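Local coordinates for importin subunit beta-1 (Saccharomyces cerevisiae, PDB 5OWU), which carries proteins into the nucleus together with importin alpha, the adaptor that recognises the classical nuclear localization signal of the cargo, at residues A[574-578]-A[617-621]; A[674-678]-A[713-717]; A[730-734]-A[781-785]. One frame throughout, in Å; residues are numbered along the deposited sequence.

The three contacts follow one another along the chain and tie the HEAT-repeat superhelix at different levels. Interaction 1 joins HEAT 13 to HEAT 14, interaction 2 ties the start of helix 675-689 to the end of helix 698-713 in HEAT 16, and interaction 3 joins HEAT 17 to HEAT 18. None touches another: nearest atoms are about 14 Å apart for 1 and 2 and for 2 and 3, and about 21 Å for 1 and 3. Interactions 1 and 2 pair a polar link, a serine-aspartate bond and a salt bridge respectively, with apolar contacts; in interaction 3 a glutamine amide bonds a helix-end carbonyl and another glutamine side chain lies against a phenylalanine.

Interaction 1: residues A[574-578]-A[617-621]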
loop_
_atom_site.group_PDB
_atom_site.type_symbol
_atom_site.label_atom_id
_atom_site.label_comp_id
_atom_site.label_asym_id
_atom_site.label_seq_id
_atom_site.Cartn_x
_atom_site.Cartn_y
_atom_site.Cartn_z
ATOM N N SER A 574 -7.060 21.383 -11.642
ATOM C CA SER A 574 -7.347 19.963 -11.460
ATOM C C SER A 574 -8.557 19.754 -10.545
ATOM O O SER A 574 -9.472 18.990 -10.876
ATOM C CB SER A 574 -6.099 19.266 -10.909
ATOM O OG SER A 574 -6.356 17.922 -10.541
ATOM N N ASN A 575 -8.584 20.433 -9.392
ATOM C CA ASN A 575 -9.738 20.341 -8.494
ATOM C C ASN A 575 -11.026 20.691 -9.223
ATOM O O ASN A 575 -12.040 19.973 -9.127
ATOM C CB ASN A 575 -9.563 21.277 -7.289
ATOM C CG ASN A 575 -8.304 20.994 -6.479
ATOM O OD1 ASN A 575 -7.809 21.876 -5.774
ATOM N ND2 ASN A 575 -7.780 19.777 -6.574
ATOM N N ILE A 576 -10.996 21.803 -9.967
ATOM C CA ILE A 576 -12.173 22.249 -10.704
ATOM C C ILE A 576 -12.600 21.189 -11.709
ATOM O O ILE A 576 -13.782 20.856 -11.821
ATOM C CB ILE A 576 -11.886 23.591 -11.401
ATOM C CG1 ILE A 576 -11.692 24.701 -10.361
ATOM C CG2 ILE A 576 -13.021 23.966 -12.359
ATOM C CD1 ILE A 576 -11.075 25.961 -10.932
ATOM N N LEU A 577 -11.648 20.674 -12.485
ATOM C CA LEU A 577 -11.997 19.730 -13.541
ATOM C C LEU A 577 -12.548 18.430 -12.961
ATOM O O LEU A 577 -13.446 17.818 -13.545
ATOM C CB LEU A 577 -10.777 19.469 -14.432
ATOM C CG LEU A 577 -10.371 20.663 -15.311
ATOM C CD1 LEU A 577 -8.959 20.515 -15.834
ATOM C CD2 LEU A 577 -11.341 20.862 -16.466
ATOM N N THR A 578 -12.039 17.998 -11.807
ATOM C CA THR A 578 -12.584 16.805 -11.156
ATOM C C THR A 578 -14.051 17.013 -10.787
ATOM O O THR A 578 -14.921 16.188 -11.125
ATOM C CB THR A 578 -11.739 16.467 -9.925
ATOM O OG1 THR A 578 -10.378 16.251 -10.332
ATOM C CG2 THR A 578 -12.257 15.208 -9.212
ATOM N N ASP A 617 -6.624 15.499 -16.239
ATOM C CA ASP A 617 -7.926 15.934 -15.743
ATOM C C ASP A 617 -8.808 16.478 -16.864
ATOM O O ASP A 617 -10.041 16.335 -16.812
ATOM C CB ASP A 617 -7.724 16.978 -14.651
ATOM C CG ASP A 617 -6.945 16.426 -13.468
ATOM O OD1 ASP A 617 -7.257 15.300 -13.024
ATOM O OD2 ASP A 617 -6.008 17.101 -13.006
ATOM N N VAL A 618 -8.201 17.081 -17.890
ATOM C CA VAL A 618 -8.979 17.529 -19.039
ATOM C C VAL A 618 -9.567 16.331 -19.766
ATOM O O VAL A 618 -10.726 16.351 -20.186
ATOM C CB VAL A 618 -8.116 18.385 -19.983
ATOM C CG1 VAL A 618 -8.907 18.761 -21.229
ATOM C CG2 VAL A 618 -7.624 19.640 -19.273
ATOM N N PHE A 619 -8.774 15.278 -19.938
ATOM C CA PHE A 619 -9.264 14.073 -20.592
ATOM C C PHE A 619 -10.375 13.427 -19.782
ATOM O O PHE A 619 -11.336 12.905 -20.350
ATOM C CB PHE A 619 -8.114 13.091 -20.803
ATOM C CG PHE A 619 -7.451 13.225 -22.137
ATOM C CD1 PHE A 619 -6.699 14.344 -22.444
ATOM C CD2 PHE A 619 -7.585 12.229 -23.088
ATOM C CE1 PHE A 619 -6.092 14.468 -23.687
ATOM C CE2 PHE A 619 -6.978 12.345 -24.322
ATOM C CZ PHE A 619 -6.232 13.467 -24.622
ATOM N N TYR A 620 -10.254 13.436 -18.450
ATOM C CA TYR A 620 -11.336 12.928 -17.612
ATOM C C TYR A 620 -12.625 13.703 -17.857
ATOM O O TYR A 620 -13.711 13.110 -17.962
ATOM C CB TYR A 620 -10.936 12.998 -16.133
ATOM C CG TYR A 620 -10.087 11.834 -15.652
ATOM C CD1 TYR A 620 -10.483 10.519 -15.875
ATOM C CD2 TYR A 620 -8.891 12.047 -14.974
ATOM C CE1 TYR A 620 -9.717 9.454 -15.440
ATOM C CE2 TYR A 620 -8.116 10.983 -14.534
ATOM C CZ TYR A 620 -8.533 9.690 -14.773
ATOM O OH TYR A 620 -7.773 8.629 -14.344
ATOM N N ALA A 621 -12.530 15.030 -17.974
ATOM C CA ALA A 621 -13.742 15.817 -18.188
ATOM C C ALA A 621 -14.290 15.626 -19.600
ATOM O O ALA A 621 -15.512 15.596 -19.806
ATOM C CB ALA A 621 -13.463 17.291 -17.913
#
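One face of the Asp617 carboxylate is met by Ser574, whose OG donates to Asp617 OD2 at 2.6 Å from well above the carboxylate plane (56° out of it). Ser574 OG lies anti to the backbone N (chi1 172°), which swings the hydroxyl across to the aspartate. The other carboxylate oxygen makes no bond across the contact: Thr578 OG1 stays 4.2 Å from Asp617 OD1 and instead donates to the backbone, reaching Ser574 O at 2.9 Å. That carbonyl also accepts from Thr578 N, so two donors of a single residue hold it. Beside this polar pair Leu577 fills the gap between the helices. Its CD1 branch touches Val618 CG2 at 3.8 Å and the CB of Asp617, while CD2 approaches Ala621 CB at 4.4 Å. The helix axes run nearly parallel, 15° apart and 9.0 Å from each other, as when the second helices of successive HEAT repeats stack side by side; here they belong to HEAT 13 and HEAT 14. Phe602 of helix 595-607 packs on Leu577, Val618 and Ala621 together, and Leu550 of helix 536-553 also meets Leu577, which closes the buried side of the seam.

Interaction 2: residues A[674-678]-A[713-717]; sequences FRRYS and IGADF
The backbones come closest at Arg675 and Ile713, with 5.7 Å between their CA atoms, where the first residues of helix 675-689 pass the end of helix 698-713 and the chain breaks out through Gly714, which has positive phi, into the short 3-10 turn 715-717. Arg675 reaches across to Asp716 in this turn. Its NE donates to Asp716 OD2 at 2.7 Å with an N-H...O angle of 149°. Its NH2 adds two weak bonds, to Asp716 OD2 at 3.0 Å and to Asp716 OD1 at 3.2 Å. Asp716 OD2 lies in the guanidinium plane, at its edge, but the carboxylate is turned 63° against that plane and the NE approaches from above it, so this is not a flat, two-pronged pairing. A bend at chi3 (72°) brings the guanidinium round to the acid. Because Arg675 and Asp716 also touch a crystal neighbour, the exact pose of the bridge may owe something to the lattice. Beside the ion pair, Ile713 supplies the apolar part through its CG2 branch. Ile713 CG2 lies 3.8 Å from Phe674 CD2, at the edge of the ring and near its plane. The same Ile713 CG2 also touches Ser678 CB at 3.8 Å and the CG of Arg675. Ser678 turns its hydroxyl back onto its own helix, where OG donates to a lone pair of Arg675 O, in the carbonyl plane; the same oxygen also takes the N-H of Ser678. Phe674 in turn packs on Ile709 of helix 698-713 and Ile666 of helix 655-669. The chemistry is therefore layered: an isoleucine methyl packed among Phe674, Ser678 and the aliphatic part of Arg675, bordered by a salt bridge on the more exposed side.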
loop_
_atom_site.group_PDB
_atom_site.type_symbol
_atom_site.label_atom_id
_atom_site.label_comp_id
_atom_site.label_asym_id
_atom_site.label_seq_id
_atom_site.Cartn_x
_atom_site.Cartn_y
_atom_site.Cartn_z
ATOM N N PHE A 674 -20.335 3.236 -32.462
ATOM C CA PHE A 674 -18.955 2.917 -32.096
ATOM C C PHE A 674 -18.313 1.954 -33.091
ATOM O O PHE A 674 -17.088 1.980 -33.274
ATOM C CB PHE A 674 -18.857 2.311 -30.699
ATOM C CG PHE A 674 -17.439 2.035 -30.285
ATOM C CD1 PHE A 674 -16.585 3.080 -29.956
ATOM C CD2 PHE A 674 -16.944 0.745 -30.269
ATOM C CE1 PHE A 674 -15.270 2.839 -29.597
ATOM C CE2 PHE A 674 -15.623 0.494 -29.914
ATOM C CZ PHE A 674 -14.788 1.546 -29.576
ATOM N N ARG A 675 -19.111 1.102 -33.742
ATOM C CA ARG A 675 -18.527 0.072 -34.599
ATOM C C ARG A 675 -17.596 0.674 -35.650
ATOM O O ARG A 675 -16.494 0.158 -35.886
ATOM C CB ARG A 675 -19.649 -0.742 -35.235
ATOM C CG ARG A 675 -20.333 -1.663 -34.223
ATOM C CD ARG A 675 -21.649 -2.240 -34.727
ATOM N NE ARG A 675 -21.448 -3.251 -35.759
ATOM C CZ ARG A 675 -22.431 -3.939 -36.338
ATOM N NH1 ARG A 675 -23.694 -3.730 -35.986
ATOM N NH2 ARG A 675 -22.153 -4.839 -37.271
ATOM N N ARG A 676 -17.986 1.808 -36.234
ATOM C CA ARG A 676 -17.209 2.412 -37.313
ATOM C C ARG A 676 -15.815 2.855 -36.868
ATOM O O ARG A 676 -14.961 3.107 -37.725
ATOM C CB ARG A 676 -17.975 3.603 -37.910
ATOM C CG ARG A 676 -18.059 4.851 -37.026
ATOM C CD ARG A 676 -18.618 6.060 -37.796
ATOM N NE ARG A 676 -20.071 5.997 -37.965
ATOM C CZ ARG A 676 -20.947 6.888 -37.498
ATOM N NH1 ARG A 676 -20.552 7.961 -36.823
ATOM N NH2 ARG A 676 -22.243 6.708 -37.719
ATOM N N TYR A 677 -15.557 2.964 -35.561
ATOM C CA TYR A 677 -14.227 3.306 -35.070
ATOM C C TYR A 677 -13.476 2.117 -34.479
ATOM O O TYR A 677 -12.250 2.208 -34.279
ATOM C CB TYR A 677 -14.322 4.420 -34.010
ATOM C CG TYR A 677 -15.167 5.601 -34.436
ATOM C CD1 TYR A 677 -14.706 6.504 -35.382
ATOM C CD2 TYR A 677 -16.425 5.814 -33.890
ATOM C CE1 TYR A 677 -15.472 7.588 -35.775
ATOM C CE2 TYR A 677 -17.199 6.895 -34.277
ATOM C CZ TYR A 677 -16.714 7.779 -35.217
ATOM O OH TYR A 677 -17.476 8.856 -35.612
ATOM N N SER A 678 -14.159 0.991 -34.246
ATOM C CA SER A 678 -13.582 -0.066 -33.418
ATOM C C SER A 678 -12.266 -0.577 -33.994
ATOM O O SER A 678 -11.268 -0.706 -33.272
ATOM C CB SER A 678 -14.590 -1.205 -33.254
ATOM O OG SER A 678 -15.027 -1.680 -34.515
ATOM N N ILE A 713 -19.452 -4.124 -29.782
ATOM C CA ILE A 713 -19.443 -4.464 -31.213
ATOM C C ILE A 713 -19.840 -5.913 -31.474
ATOM O O ILE A 713 -19.964 -6.316 -32.645
ATOM C CB ILE A 713 -18.073 -4.157 -31.872
ATOM C CG1 ILE A 713 -16.979 -5.146 -31.434
ATOM C CG2 ILE A 713 -17.652 -2.720 -31.566
ATOM C CD1 ILE A 713 -15.668 -4.994 -32.242
ATOM N N GLY A 714 -20.037 -6.704 -30.427
ATOM C CA GLY A 714 -20.591 -8.036 -30.589
ATOM C C GLY A 714 -19.781 -8.888 -31.546
ATOM O O GLY A 714 -18.555 -9.009 -31.433
ATOM N N ALA A 715 -20.486 -9.485 -32.512
ATOM C CA ALA A 715 -19.870 -10.402 -33.467
ATOM C C ALA A 715 -18.760 -9.745 -34.282
ATOM O O ALA A 715 -17.849 -10.448 -34.740
ATOM C CB ALA A 715 -20.938 -10.968 -34.401
ATOM N N ASP A 716 -18.798 -8.416 -34.464
ATOM C CA ASP A 716 -17.709 -7.743 -35.167
ATOM C C ASP A 716 -16.358 -8.002 -34.506
ATOM O O ASP A 716 -15.310 -7.780 -35.129
ATOM C CB ASP A 716 -17.977 -6.239 -35.216
ATOM C CG ASP A 716 -19.025 -5.848 -36.248
ATOM O OD1 ASP A 716 -19.633 -6.734 -36.881
ATOM O OD2 ASP A 716 -19.238 -4.632 -36.420
ATOM N N PHE A 717 -16.361 -8.454 -33.250
ATOM C CA PHE A 717 -15.139 -8.700 -32.498
ATOM C C PHE A 717 -14.458 -10.005 -32.882
ATOM O O PHE A 717 -13.282 -10.194 -32.559
ATOM C CB PHE A 717 -15.465 -8.726 -31.005
ATOM C CG PHE A 717 -14.262 -8.566 -30.106
ATOM C CD1 PHE A 717 -13.672 -7.323 -29.937
ATOM C CD2 PHE A 717 -13.743 -9.650 -29.410
ATOM C CE1 PHE A 717 -12.577 -7.165 -29.097
ATOM C CE2 PHE A 717 -12.651 -9.499 -28.572
ATOM C CZ PHE A 717 -12.067 -8.253 -28.418
#

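Interaction 3: residues A[730-734]-A[781-785]; sequences AAQNT and QFIAQ
Gln732 O, at the end of helix 718-732, accepts from Gln785 NE2 at 3.1 Å, the hydrogen bond between these segments. The bond is bent, with an N-H...O angle of 143°, and the donor stands 60° above the carbonyl plane, although the carbonyl oxygen lies in the plane of the Gln785 amide. Gln785 OE1 is equally close to Gln732 O, at 3.1 Å, but both are acceptors, so that approach is likely to weaken the attraction. The Gln732 side chain starts between the backbone N and the carbonyl carbon (chi1 77°) and then runs extended toward the neighbouring helix. Gln785 NE2 lies beside its stem, 3.6 Å from Gln732 CB, with the two amides nearly perpendicular. Further out, Gln732 OE1 rests 3.5 Å from Phe782 CB, and Gln732 CB meets the edge of the Phe782 ring. Gln732 NE2 lies 3.9 Å from Gln781 CB. The buried amide finds its polar partners beyond these segments: OE1 bonds the hydroxyl of Tyr758, and NE2 bonds the carbonyl of Thr778. Gln732 thus bridges helix 718-732 of HEAT 17 to helix 776-788 of HEAT 18, while helix 741-764 backs the junction, with Val754 and Leu755 against Phe782 and Leu751 against Gln785.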
loop_
_atom_site.group_PDB
_atom_site.type_symbol
_atom_site.label_atom_id
_atom_site.label_comp_id
_atom_site.label_asym_id
_atom_site.label_seq_id
_atom_site.Cartn_x
_atom_site.Cartn_y
_atom_site.Cartn_z
ATOM N N ALA A 730 -1.891 -14.952 -21.543
ATOM C CA ALA A 730 -0.556 -14.581 -21.101
ATOM C C ALA A 730 -0.641 -13.799 -19.801
ATOM O O ALA A 730 0.160 -14.012 -18.881
ATOM C CB ALA A 730 0.158 -13.774 -22.187
ATOM N N ALA A 731 -1.655 -12.937 -19.683
ATOM C CA ALA A 731 -1.771 -12.102 -18.496
ATOM C C ALA A 731 -2.183 -12.920 -17.279
ATOM O O ALA A 731 -1.680 -12.688 -16.173
ATOM C CB ALA A 731 -2.770 -10.976 -18.741
ATOM N N GLN A 732 -3.094 -13.881 -17.446
ATOM C CA GLN A 732 -3.587 -14.583 -16.266
ATOM C C GLN A 732 -2.571 -15.583 -15.730
ATOM O O GLN A 732 -2.640 -15.944 -14.550
ATOM C CB GLN A 732 -4.915 -15.283 -16.569
ATOM C CG GLN A 732 -4.816 -16.575 -17.362
ATOM C CD GLN A 732 -6.177 -17.059 -17.810
ATOM O OE1 GLN A 732 -7.042 -16.258 -18.159
ATOM N NE2 GLN A 732 -6.382 -18.373 -17.788
ATOM N N ASN A 733 -1.622 -16.014 -16.559
ATOM C CA ASN A 733 -0.581 -16.948 -16.158
ATOM C C ASN A 733 0.711 -16.250 -15.765
ATOM O O ASN A 733 1.724 -16.921 -15.546
ATOM C CB ASN A 733 -0.308 -17.943 -17.285
ATOM C CG ASN A 733 -1.417 -18.955 -17.439
ATOM O OD1 ASN A 733 -2.104 -19.291 -16.473
ATOM N ND2 ASN A 733 -1.604 -19.445 -18.652
ATOM N N THR A 734 0.706 -14.925 -15.685
ATOM C CA THR A 734 1.877 -14.189 -15.227
ATOM C C THR A 734 1.903 -14.198 -13.704
ATOM O O THR A 734 0.995 -13.663 -13.055
ATOM C CB THR A 734 1.855 -12.757 -15.760
ATOM O OG1 THR A 734 1.925 -12.774 -17.193
ATOM C CG2 THR A 734 3.035 -11.956 -15.206
ATOM N N GLN A 781 -10.089 -21.717 -16.132
ATOM C CA GLN A 781 -8.830 -21.623 -15.397
ATOM C C GLN A 781 -8.725 -20.278 -14.691
ATOM O O GLN A 781 -8.359 -20.203 -13.506
ATOM C CB GLN A 781 -7.644 -21.820 -16.341
ATOM C CG GLN A 781 -7.544 -23.210 -16.957
ATOM C CD GLN A 781 -6.492 -23.285 -18.057
ATOM O OE1 GLN A 781 -5.584 -22.452 -18.124
ATOM N NE2 GLN A 781 -6.621 -24.280 -18.932
ATOM N N PHE A 782 -9.050 -19.193 -15.403
ATOM C CA PHE A 782 -9.046 -17.893 -14.737
ATOM C C PHE A 782 -9.999 -17.885 -13.544
ATOM O O PHE A 782 -9.650 -17.420 -12.450
ATOM C CB PHE A 782 -9.418 -16.778 -15.708
ATOM C CG PHE A 782 -9.565 -15.453 -15.036
ATOM C CD1 PHE A 782 -8.447 -14.700 -14.712
ATOM C CD2 PHE A 782 -10.817 -14.980 -14.683
ATOM C CE1 PHE A 782 -8.579 -13.489 -14.069
ATOM C CE2 PHE A 782 -10.954 -13.767 -14.043
ATOM C CZ PHE A 782 -9.833 -13.021 -13.735
ATOM N N ILE A 783 -11.222 -18.381 -13.742
ATOM C CA ILE A 783 -12.210 -18.352 -12.669
ATOM C C ILE A 783 -11.689 -19.116 -11.459
ATOM O O ILE A 783 -11.855 -18.683 -10.312
ATOM C CB ILE A 783 -13.560 -18.902 -13.169
ATOM C CG1 ILE A 783 -14.095 -18.012 -14.304
ATOM C CG2 ILE A 783 -14.563 -18.967 -12.023
ATOM C CD1 ILE A 783 -15.426 -18.453 -14.904
ATOM N N ALA A 784 -11.026 -20.250 -11.695
ATOM C CA ALA A 784 -10.399 -20.981 -10.601
ATOM C C ALA A 784 -9.403 -20.097 -9.865
ATOM O O ALA A 784 -9.351 -20.099 -8.628
ATOM C CB ALA A 784 -9.715 -22.242 -11.133
ATOM N N GLN A 785 -8.608 -19.320 -10.609
ATOM C CA GLN A 785 -7.729 -18.365 -9.940
ATOM C C GLN A 785 -8.527 -17.428 -9.042
ATOM O O GLN A 785 -8.089 -17.101 -7.931
ATOM C CB GLN A 785 -6.923 -17.559 -10.955
ATOM C CG GLN A 785 -6.015 -18.392 -11.827
ATOM C CD GLN A 785 -5.089 -17.534 -12.648
ATOM O OE1 GLN A 785 -4.416 -16.651 -12.120
ATOM N NE2 GLN A 785 -5.057 -17.779 -13.949
#